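Local coordinates for N-acetylgalactosaminyltransferase 7 (Homo sapiens, PDB 6IWR), which belongs to the GT-A class of glycosyltransferases and couples that fold, here holding a manganese ion, to a ricin-type beta-trefoil lectin domain, at residues T162-R165 / T166-V170; G433-S436 / E437-F441; W452-E455 / E456-D460; N541-E544 / F545-W548. All coordinates share one frame; numbering follows the deposited sequence.

Interaction 1. Residues T162-R165 / T166-V170; sequences TLMR and TVHSV
Thr166 and Thr162, one helical turn apart, show how a threonine hydroxyl can double a backbone bond. Thr162 O accepts from Thr166 N at 3.2 Å and from Thr166 OG1 at 2.9 Å, the two donors arriving from opposite faces of the carbonyl plane. The hydroxyl gets there because chi1 of Thr166 (-46°) sets OG1 beside its own backbone N and opposite the carbonyl carbon. OG1 is also hydrogen-bonded to Cys244 N, which ties this turn to strand 244-246.

The other bonds are helical i to i+4 pairs: His168 N to Met164 O and Ser169 N to Arg165 O, both 2.7 Å, with Val167 N to Leu163 O weak at 3.4 Å. Met164 O also lies at the edge of the His168 imidazole, whose nitrogens are held by Asp126 and Tyr201.

Apolar contact is slight. Met164 and Val167 run side by side, CE of the methionine 4.2 Å from Val167 CB, and both touch Trp205.

Helix 160-173 is the crossover of the beta-alpha-beta unit between strands 149-155 and 179-186. Leu163, Thr166 and Val167 rest on strand 149-155, while Leu163 and Met164 meet helix 197-201 and Thr162 meets helix 117-122.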
loop_
_atom_site.group_PDB
_atom_site.type_symbol
_atom_site.label_atom_id
_atom_site.label_comp_id
_atom_site.label_asym_id
_atom_site.label_seq_id
_atom_site.Cartn_x
_atom_site.Cartn_y
_atom_site.Cartn_z
ATOM N N THR A 162 -1.882 -26.479 -4.463
ATOM C CA THR A 162 -2.910 -25.753 -5.195
ATOM C C THR A 162 -3.060 -26.287 -6.621
ATOM O O THR A 162 -4.179 -26.411 -7.126
ATOM C CB THR A 162 -2.605 -24.250 -5.193
ATOM O OG1 THR A 162 -1.226 -24.036 -5.512
ATOM C CG2 THR A 162 -2.901 -23.659 -3.828
ATOM N N LEU A 163 -1.957 -26.625 -7.283
ATOM C CA LEU A 163 -2.039 -27.137 -8.648
ATOM C C LEU A 163 -2.748 -28.484 -8.679
ATOM O O LEU A 163 -3.638 -28.712 -9.511
ATOM C CB LEU A 163 -0.638 -27.264 -9.253
ATOM C CG LEU A 163 -0.562 -27.942 -10.629
ATOM C CD1 LEU A 163 -1.558 -27.274 -11.566
ATOM C CD2 LEU A 163 0.854 -27.911 -11.226
ATOM N N MET A 164 -2.378 -29.384 -7.762
ATOM C CA MET A 164 -2.927 -30.728 -7.831
ATOM C C MET A 164 -4.358 -30.766 -7.304
ATOM O O MET A 164 -5.134 -31.656 -7.689
ATOM C CB MET A 164 -2.027 -31.713 -7.083
ATOM C CG MET A 164 -0.680 -32.012 -7.756
ATOM S SD MET A 164 -0.660 -32.206 -9.565
ATOM C CE MET A 164 -1.897 -33.435 -9.807
ATOM N N ARG A 165 -4.745 -29.797 -6.468
ATOM C CA ARG A 165 -6.134 -29.766 -6.021
ATOM C C ARG A 165 -7.053 -29.316 -7.147
ATOM O O ARG A 165 -8.186 -29.804 -7.260
ATOM C CB ARG A 165 -6.293 -28.876 -4.789
ATOM C CG ARG A 165 -7.721 -28.842 -4.196
ATOM C CD ARG A 165 -7.742 -28.576 -2.658
ATOM N NE ARG A 165 -6.851 -27.473 -2.311
ATOM C CZ ARG A 165 -5.788 -27.553 -1.521
ATOM N NH1 ARG A 165 -5.051 -26.463 -1.331
ATOM N NH2 ARG A 165 -5.465 -28.687 -0.905
ATOM N N THR A 166 -6.585 -28.402 -8.008
ATOM C CA THR A 166 -7.362 -28.053 -9.192
ATOM C C THR A 166 -7.694 -29.309 -9.985
ATOM O O THR A 166 -8.862 -29.607 -10.270
ATOM C CB THR A 166 -6.580 -27.100 -10.090
ATOM O OG1 THR A 166 -5.996 -26.045 -9.319
ATOM C CG2 THR A 166 -7.491 -26.520 -11.169
ATOM N N VAL A 167 -6.641 -30.057 -10.333
ATOM C CA VAL A 167 -6.772 -31.281 -11.107
ATOM C C VAL A 167 -7.623 -32.301 -10.364
ATOM O O VAL A 167 -8.564 -32.879 -10.928
ATOM C CB VAL A 167 -5.373 -31.836 -11.450
ATOM C CG1 VAL A 167 -5.481 -33.246 -12.039
ATOM C CG2 VAL A 167 -4.656 -30.903 -12.440
ATOM N N HIS A 168 -7.281 -32.580 -9.103
ATOM C CA HIS A 168 -8.097 -33.513 -8.331
ATOM C C HIS A 168 -9.559 -33.095 -8.380
ATOM O O HIS A 168 -10.450 -33.908 -8.657
ATOM C CB HIS A 168 -7.611 -33.597 -6.873
ATOM C CG HIS A 168 -6.500 -34.580 -6.655
ATOM N ND1 HIS A 168 -6.691 -35.811 -6.062
ATOM C CD2 HIS A 168 -5.178 -34.508 -6.945
ATOM C CE1 HIS A 168 -5.538 -36.455 -6.001
ATOM N NE2 HIS A 168 -4.601 -35.685 -6.524
ATOM N N SER A 169 -9.819 -31.812 -8.151
ATOM C CA SER A 169 -11.189 -31.324 -8.157
ATOM C C SER A 169 -11.865 -31.604 -9.499
ATOM O O SER A 169 -13.000 -32.087 -9.535
ATOM C CB SER A 169 -11.178 -29.839 -7.792
ATOM O OG SER A 169 -11.772 -29.017 -8.768
ATOM N N VAL A 170 -11.166 -31.353 -10.613
ATOM C CA VAL A 170 -11.737 -31.603 -11.941
ATOM C C VAL A 170 -12.022 -33.089 -12.135
ATOM O O VAL A 170 -13.102 -33.482 -12.613
ATOM C CB VAL A 170 -10.800 -31.076 -13.042
ATOM C CG1 VAL A 170 -11.263 -31.590 -14.408
ATOM C CG2 VAL A 170 -10.730 -29.558 -13.008
#

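Interaction 2. Residues G433-S436 / E437-F441; sequences GDIS and ELKKF
Leu438 turns its CG to the side of its backbone N, opposite the carbonyl carbon (chi1 -80°), which points its chain at Ile435. The two branched side chains cross at an oblique angle. The methyl ends do the touching: CD1 of Ile435 lies 3.8 Å from CD1 of Leu438. The other branch of Ile435 serves a second neighbour, CG2 standing 3.6 Å from CD in the aliphatic part of Lys439, whose NZ goes on to Glu410 O.

Ile435 occupies the N-cap position but has no polar side chain with which to cap. Its carbonyl opens the helical pattern by accepting from Lys439 N at 2.9 Å, and Ser436 O follows with Lys440 N at 2.8 Å. The residue before it, Asp434, forms an Asx turn. Asp434 OD1 takes Ser436 N at 2.9 Å nearly head-on, and Ser436 OG at 2.7 Å through its syn lone pair, so one carboxylate oxygen holds both the backbone N and the hydroxyl of Ser436. A carboxylate at the amino end of a helix would be expected to gain from the helix dipole, although Glu437 nearby carries a like charge.

This surface turn starts helix 436-444. Ile435 and Leu438 both lie against Arg407 of helix 400-412, which also bonds Asp434 O; Leu438 reaches Glu358 of helix 355-365, and Phe441 meets Lys362 of that helix.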
loop_
_atom_site.group_PDB
_atom_site.type_symbol
_atom_site.label_atom_id
_atom_site.label_comp_id
_atom_site.label_asym_id
_atom_site.label_seq_id
_atom_site.Cartn_x
_atom_site.Cartn_y
_atom_site.Cartn_z
ATOM N N GLY A 433 2.074 -2.153 -33.254
ATOM C CA GLY A 433 2.491 -3.297 -34.041
ATOM C C GLY A 433 1.563 -3.579 -35.194
ATOM O O GLY A 433 0.541 -2.934 -35.396
ATOM N N ASP A 434 1.907 -4.602 -35.958
ATOM C CA ASP A 434 1.130 -4.952 -37.139
ATOM C C ASP A 434 -0.245 -5.489 -36.756
ATOM O O ASP A 434 -0.352 -6.461 -36.009
ATOM C CB ASP A 434 1.886 -5.980 -37.959
ATOM C CG ASP A 434 1.310 -6.152 -39.335
ATOM O OD1 ASP A 434 0.156 -5.734 -39.563
ATOM O OD2 ASP A 434 2.013 -6.715 -40.192
ATOM N N ILE A 435 -1.305 -4.874 -37.288
ATOM C CA ILE A 435 -2.678 -5.257 -36.947
ATOM C C ILE A 435 -3.439 -5.584 -38.236
ATOM O O ILE A 435 -4.653 -5.815 -38.223
ATOM C CB ILE A 435 -3.338 -4.147 -36.081
ATOM C CG1 ILE A 435 -4.136 -4.783 -34.969
ATOM C CG2 ILE A 435 -4.189 -3.107 -36.845
ATOM C CD1 ILE A 435 -3.263 -5.392 -33.929
ATOM N N SER A 436 -2.708 -5.650 -39.353
ATOM C CA SER A 436 -3.294 -5.923 -40.667
ATOM C C SER A 436 -4.171 -7.168 -40.669
ATOM O O SER A 436 -5.353 -7.116 -41.027
ATOM C CB SER A 436 -2.181 -6.090 -41.705
ATOM O OG SER A 436 -1.334 -4.973 -41.698
ATOM N N GLU A 437 -3.581 -8.320 -40.345
ATOM C CA GLU A 437 -4.325 -9.569 -40.456
ATOM C C GLU A 437 -5.556 -9.543 -39.565
ATOM O O GLU A 437 -6.628 -10.008 -39.959
ATOM C CB GLU A 437 -3.422 -10.750 -40.111
ATOM C CG GLU A 437 -2.168 -10.840 -40.961
ATOM C CD GLU A 437 -1.240 -11.968 -40.531
ATOM O OE1 GLU A 437 -0.419 -11.759 -39.611
ATOM O OE2 GLU A 437 -1.322 -13.074 -41.106
ATOM N N LEU A 438 -5.440 -8.964 -38.372
ATOM C CA LEU A 438 -6.605 -8.859 -37.509
ATOM C C LEU A 438 -7.691 -8.018 -38.157
ATOM O O LEU A 438 -8.873 -8.383 -38.121
ATOM C CB LEU A 438 -6.196 -8.293 -36.152
ATOM C CG LEU A 438 -5.580 -9.397 -35.301
ATOM C CD1 LEU A 438 -4.257 -8.912 -34.786
ATOM C CD2 LEU A 438 -6.500 -9.760 -34.124
ATOM N N LYS A 439 -7.316 -6.887 -38.758
ATOM C CA LYS A 439 -8.312 -6.075 -39.450
ATOM C C LYS A 439 -8.887 -6.796 -40.670
ATOM O O LYS A 439 -10.093 -6.700 -40.929
ATOM C CB LYS A 439 -7.707 -4.733 -39.839
ATOM C CG LYS A 439 -8.157 -3.583 -38.939
ATOM C CD LYS A 439 -7.125 -2.457 -38.872
ATOM C CE LYS A 439 -7.840 -1.125 -38.755
ATOM N NZ LYS A 439 -9.121 -1.219 -37.964
ATOM N N LYS A 440 -8.062 -7.544 -41.412
ATOM C CA LYS A 440 -8.601 -8.321 -42.525
ATOM C C LYS A 440 -9.551 -9.418 -42.039
ATOM O O LYS A 440 -10.569 -9.705 -42.692
ATOM C CB LYS A 440 -7.467 -8.916 -43.349
ATOM C CG LYS A 440 -7.942 -9.681 -44.554
ATOM C CD LYS A 440 -6.795 -9.943 -45.518
ATOM C CE LYS A 440 -6.957 -11.266 -46.257
ATOM N NZ LYS A 440 -8.280 -11.397 -46.872
ATOM N N PHE A 441 -9.238 -10.050 -40.903
ATOM C CA PHE A 441 -10.148 -11.042 -40.335
ATOM C C PHE A 441 -11.544 -10.462 -40.142
ATOM O O PHE A 441 -12.546 -11.041 -40.587
ATOM C CB PHE A 441 -9.605 -11.558 -39.004
ATOM C CG PHE A 441 -10.565 -12.432 -38.267
ATOM C CD1 PHE A 441 -10.584 -13.808 -38.490
ATOM C CD2 PHE A 441 -11.464 -11.884 -37.353
ATOM C CE1 PHE A 441 -11.483 -14.619 -37.816
ATOM C CE2 PHE A 441 -12.352 -12.691 -36.661
ATOM C CZ PHE A 441 -12.365 -14.063 -36.899
#

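Interaction 3. Residues W452-E455 / E456-D460; sequences WFME and EIAYD
Trp452 and Glu456 meet through the hydrocarbon part of the glutamate: Glu456 CB lies over one face of the indole, with CG near NE1 and CE2. Trp452 has CG anti to its backbone N (chi1 167°), and the indole is thereby laid beside the next turn. Glu456 CB stands 4.0 Å from the centroid of the five-membered ring, 21° off the normal, a CH-pi contact. The glutamate is bent at chi2 (56°), and its carboxylate plane is inclined by 29° to the ring. At the six-membered end of the indole, CH2 of Trp452 approaches CG2 of Ile457 at 3.5 Å.

On another side of the helix, the doubly bent chain of Met454 brings CE to 3.5 Å from Ala458 CB. Ala458 CB also sits above one face of the Phe453 ring, near its rim.

Phe453 O accepts from Ile457 N at 3.1 Å and from Ala458 N at 3.0 Å; the second bond marks the wider pi-type turn of helix 450-457.

Chemically, the contact splits in two. Phe453, Met454, Ile457 and Ala458 form a buried apolar side against Trp364 and Trp296, whereas Trp452, in cation-pi contact with Lys448, is an aromatic platform among charges, where Glu456 offers its hydrocarbon stem to the indole.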
loop_
_atom_site.group_PDB
_atom_site.type_symbol
_atom_site.label_atom_id
_atom_site.label_comp_id
_atom_site.label_asym_id
_atom_site.label_seq_id
_atom_site.Cartn_x
_atom_site.Cartn_y
_atom_site.Cartn_z
ATOM N N TRP A 452 -23.051 -1.179 -33.084
ATOM C CA TRP A 452 -24.091 -2.175 -32.808
ATOM C C TRP A 452 -23.858 -2.826 -31.455
ATOM O O TRP A 452 -24.751 -2.873 -30.603
ATOM C CB TRP A 452 -24.132 -3.234 -33.913
ATOM C CG TRP A 452 -24.947 -4.448 -33.564
ATOM C CD1 TRP A 452 -26.287 -4.660 -33.806
ATOM C CD2 TRP A 452 -24.470 -5.625 -32.910
ATOM N NE1 TRP A 452 -26.662 -5.895 -33.335
ATOM C CE2 TRP A 452 -25.569 -6.501 -32.768
ATOM C CE3 TRP A 452 -23.228 -6.008 -32.394
ATOM C CZ2 TRP A 452 -25.451 -7.747 -32.141
ATOM C CZ3 TRP A 452 -23.114 -7.247 -31.782
ATOM C CH2 TRP A 452 -24.217 -8.104 -31.666
ATOM N N PHE A 453 -22.648 -3.319 -31.239
ATOM C CA PHE A 453 -22.340 -4.012 -29.994
ATOM C C PHE A 453 -22.705 -3.164 -28.779
ATOM O O PHE A 453 -23.345 -3.656 -27.843
ATOM C CB PHE A 453 -20.863 -4.386 -29.991
ATOM C CG PHE A 453 -20.387 -5.007 -28.724
ATOM C CD1 PHE A 453 -20.801 -6.285 -28.361
ATOM C CD2 PHE A 453 -19.485 -4.325 -27.906
ATOM C CE1 PHE A 453 -20.317 -6.872 -27.200
ATOM C CE2 PHE A 453 -19.008 -4.897 -26.732
ATOM C CZ PHE A 453 -19.421 -6.175 -26.378
ATOM N N MET A 454 -22.329 -1.880 -28.785
ATOM C CA MET A 454 -22.567 -1.036 -27.620
ATOM C C MET A 454 -24.048 -0.749 -27.415
ATOM O O MET A 454 -24.485 -0.464 -26.293
ATOM C CB MET A 454 -21.800 0.276 -27.750
ATOM C CG MET A 454 -20.347 0.254 -27.265
ATOM S SD MET A 454 -20.202 -0.219 -25.527
ATOM C CE MET A 454 -19.544 -1.835 -25.883
ATOM N N GLU A 455 -24.835 -0.815 -28.475
ATOM C CA GLU A 455 -26.217 -0.386 -28.385
ATOM C C GLU A 455 -27.193 -1.545 -28.217
ATOM O O GLU A 455 -28.281 -1.345 -27.664
ATOM C CB GLU A 455 -26.559 0.461 -29.620
ATOM C CG GLU A 455 -25.835 1.822 -29.566
ATOM C CD GLU A 455 -26.143 2.732 -30.750
ATOM O OE1 GLU A 455 -26.788 2.279 -31.710
ATOM O OE2 GLU A 455 -25.740 3.908 -30.721
ATOM N N GLU A 456 -26.804 -2.749 -28.636
ATOM C CA GLU A 456 -27.646 -3.936 -28.585
ATOM C C GLU A 456 -27.260 -4.888 -27.457
ATOM O O GLU A 456 -28.133 -5.349 -26.710
ATOM C CB GLU A 456 -27.580 -4.664 -29.936
ATOM C CG GLU A 456 -28.388 -5.948 -30.002
ATOM C CD GLU A 456 -29.842 -5.728 -29.660
ATOM O OE1 GLU A 456 -30.444 -6.624 -29.019
ATOM O OE2 GLU A 456 -30.365 -4.656 -30.023
ATOM N N ILE A 457 -25.980 -5.220 -27.304
ATOM C CA ILE A 457 -25.637 -6.207 -26.300
ATOM C C ILE A 457 -24.929 -5.618 -25.061
ATOM O O ILE A 457 -25.051 -6.201 -23.974
ATOM C CB ILE A 457 -24.845 -7.392 -26.909
ATOM C CG1 ILE A 457 -23.360 -7.181 -26.808
ATOM C CG2 ILE A 457 -25.285 -7.731 -28.360
ATOM C CD1 ILE A 457 -22.778 -8.006 -25.687
ATOM N N ALA A 458 -24.287 -4.446 -25.156
ATOM C CA ALA A 458 -23.582 -3.835 -24.020
ATOM C C ALA A 458 -24.214 -2.505 -23.590
ATOM O O ALA A 458 -23.562 -1.641 -22.996
ATOM C CB ALA A 458 -22.102 -3.639 -24.328
ATOM N N TYR A 459 -25.521 -2.387 -23.835
ATOM C CA TYR A 459 -26.377 -1.224 -23.613
ATOM C C TYR A 459 -26.360 -0.679 -22.182
ATOM O O TYR A 459 -26.921 0.394 -21.956
ATOM C CB TYR A 459 -27.808 -1.619 -24.000
ATOM C CG TYR A 459 -28.221 -2.854 -23.229
ATOM C CD1 TYR A 459 -28.633 -2.754 -21.909
ATOM C CD2 TYR A 459 -28.139 -4.126 -23.793
ATOM C CE1 TYR A 459 -28.985 -3.859 -21.187
ATOM C CE2 TYR A 459 -28.491 -5.242 -23.070
ATOM C CZ TYR A 459 -28.909 -5.102 -21.758
ATOM O OH TYR A 459 -29.260 -6.206 -20.998
ATOM N N ASP A 460 -25.756 -1.369 -21.209
ATOM C CA ASP A 460 -25.775 -0.860 -19.834
ATOM C C ASP A 460 -24.461 -0.246 -19.372
ATOM O O ASP A 460 -24.439 0.371 -18.297
ATOM C CB ASP A 460 -26.165 -1.950 -18.821
ATOM C CG ASP A 460 -25.468 -3.265 -19.072
ATOM O OD1 ASP A 460 -24.878 -3.403 -20.160
ATOM O OD2 ASP A 460 -25.525 -4.170 -18.204
#

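Interaction 4. Residues N541-E544 / F545-W548; sequences NLNE and FKEW
Asn541 O, gripped by Glu544 N at 2.6 Å and weakly by Gln518 NE2, closes the type I beta turn that runs from Asn541 to Glu544, and Asn543 within it meets Lys546. The same Gln518 amide also donates to Glu544 O, so one side chain fastens both ends of the turn.

Beyond it, Asn543 and Lys546 lie side by side and point the same way. The lysine sends CG to the flank of its backbone N (chi1 -60°) and then bends repeatedly, which lays its methylenes back over the turn: CD comes to 3.3 Å from Asn543 O, and CE to 3.6 Å from Asn543 ND2. No hydrogen bond joins the two segments, so the contact between them rests on the aliphatic part of the lysine and on a CH-pi approach in which Glu544 CB sits over one face of the Phe545 ring, 4.2 Å from its centroid.

The loop joins strands 534-539 and 548-551 of the ricin-type beta-trefoil domain. Trp548 probably corresponds to the tryptophan of the Q-x-W signature of these lectins, which reads Lys-x-Trp in this loop.

Phe545 has backbone angles in the left-handed helical region (phi 63°), and an inverse gamma turn centred on Lys546 follows, closed by a weak bond from Glu547 N to Phe545 O. The Phe545 ring packs on Cys525 and Thr527 of strand 524-529. Buried Glu547 is held by His559 and Thr527, and Trp548 NE1 by Leu526 O.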
loop_
_atom_site.group_PDB
_atom_site.type_symbol
_atom_site.label_atom_id
_atom_site.label_comp_id
_atom_site.label_asym_id
_atom_site.label_seq_id
_atom_site.Cartn_x
_atom_site.Cartn_y
_atom_site.Cartn_z
ATOM N N ASN A 541 -16.293 11.770 -10.272
ATOM C CA ASN A 541 -17.517 11.366 -10.966
ATOM C C ASN A 541 -17.896 12.431 -11.992
ATOM O O ASN A 541 -17.566 13.609 -11.842
ATOM C CB ASN A 541 -18.696 11.136 -9.998
ATOM C CG ASN A 541 -18.558 9.844 -9.183
ATOM O OD1 ASN A 541 -17.961 8.855 -9.636
ATOM N ND2 ASN A 541 -19.123 9.848 -7.970
ATOM N N LEU A 542 -18.641 12.015 -13.016
ATOM C CA LEU A 542 -18.716 12.792 -14.251
ATOM C C LEU A 542 -18.857 14.300 -14.034
ATOM O O LEU A 542 -18.318 15.095 -14.819
ATOM C CB LEU A 542 -19.860 12.286 -15.123
ATOM C CG LEU A 542 -19.332 12.075 -16.545
ATOM C CD1 LEU A 542 -20.371 12.565 -17.540
ATOM C CD2 LEU A 542 -17.979 12.796 -16.759
ATOM N N ASN A 543 -19.560 14.732 -12.997
ATOM C CA ASN A 543 -19.793 16.163 -12.853
ATOM C C ASN A 543 -19.194 16.715 -11.574
ATOM O O ASN A 543 -19.627 17.762 -11.072
ATOM C CB ASN A 543 -21.287 16.444 -12.939
ATOM C CG ASN A 543 -21.874 15.902 -14.208
ATOM O OD1 ASN A 543 -22.981 15.374 -14.218
ATOM N ND2 ASN A 543 -21.112 16.001 -15.295
ATOM N N GLU A 544 -18.180 16.041 -11.060
ATOM C CA GLU A 544 -17.572 16.379 -9.791
ATOM C C GLU A 544 -16.233 17.046 -10.046
ATOM O O GLU A 544 -15.454 16.584 -10.882
ATOM C CB GLU A 544 -17.405 15.126 -8.930
ATOM C CG GLU A 544 -18.248 15.142 -7.662
ATOM C CD GLU A 544 -18.175 13.829 -6.892
ATOM O OE1 GLU A 544 -17.816 12.795 -7.513
ATOM O OE2 GLU A 544 -18.465 13.843 -5.668
ATOM N N PHE A 545 -15.984 18.150 -9.349
ATOM C CA PHE A 545 -14.701 18.836 -9.429
ATOM C C PHE A 545 -14.417 19.364 -10.838
ATOM O O PHE A 545 -13.267 19.385 -11.283
ATOM C CB PHE A 545 -13.584 17.912 -8.962
ATOM C CG PHE A 545 -13.904 17.174 -7.709
ATOM C CD1 PHE A 545 -14.279 17.858 -6.577
ATOM C CD2 PHE A 545 -13.839 15.785 -7.659
ATOM C CE1 PHE A 545 -14.574 17.177 -5.416
ATOM C CE2 PHE A 545 -14.140 15.096 -6.497
ATOM C CZ PHE A 545 -14.500 15.794 -5.380
ATOM N N LYS A 546 -15.473 19.775 -11.558
ATOM C CA LYS A 546 -15.308 20.477 -12.832
ATOM C C LYS A 546 -14.750 21.870 -12.576
ATOM O O LYS A 546 -15.444 22.862 -12.799
ATOM C CB LYS A 546 -16.640 20.576 -13.583
ATOM C CG LYS A 546 -17.290 19.240 -13.921
ATOM C CD LYS A 546 -18.820 19.326 -13.834
ATOM C CE LYS A 546 -19.499 19.262 -15.188
ATOM N NZ LYS A 546 -18.920 20.238 -16.152
ATOM N N GLU A 547 -13.504 21.978 -12.117
ATOM C CA GLU A 547 -13.144 23.233 -11.473
ATOM C C GLU A 547 -11.784 23.807 -11.891
ATOM O O GLU A 547 -11.232 24.644 -11.167
ATOM C CB GLU A 547 -13.205 23.032 -9.957
ATOM C CG GLU A 547 -12.240 21.982 -9.444
ATOM C CD GLU A 547 -12.276 21.847 -7.932
ATOM O OE1 GLU A 547 -13.284 21.330 -7.391
ATOM O OE2 GLU A 547 -11.301 22.285 -7.281
ATOM N N TRP A 548 -11.245 23.431 -13.048
ATOM C CA TRP A 548 -9.959 23.940 -13.513
ATOM C C TRP A 548 -10.085 24.415 -14.951
ATOM O O TRP A 548 -10.808 23.823 -15.757
ATOM C CB TRP A 548 -8.836 22.865 -13.428
ATOM C CG TRP A 548 -8.594 22.334 -12.057
ATOM C CD1 TRP A 548 -9.106 21.185 -11.524
ATOM C CD2 TRP A 548 -7.803 22.943 -11.021
ATOM N NE1 TRP A 548 -8.675 21.028 -10.223
ATOM C CE2 TRP A 548 -7.875 22.089 -9.882
ATOM C CE3 TRP A 548 -7.034 24.114 -10.945
ATOM C CZ2 TRP A 548 -7.217 22.375 -8.676
ATOM C CZ3 TRP A 548 -6.370 24.403 -9.746
ATOM C CH2 TRP A 548 -6.470 23.528 -8.624
#

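The four contacts come in series along the chain, each a local turn closed before the next begins. Interaction 1 lies in the glycosyltransferase family 2 region, on a crossover helix whose Thr166 side chain is about 11 Å from the manganese ion. Interactions 2 and 3 belong to consecutive helices, 436-444 and 450-457, their centres about 24 Å apart. Interaction 4 lies in the beta-trefoil lectin domain, its centre about 49 Å from that of interaction 1 but about 27 Å from that of interaction 3, with nearest atoms of the latter pair about 13 Å apart. No two of them touch, but interactions 2 and 3 share a neighbour in helix 355-365, on which both pack.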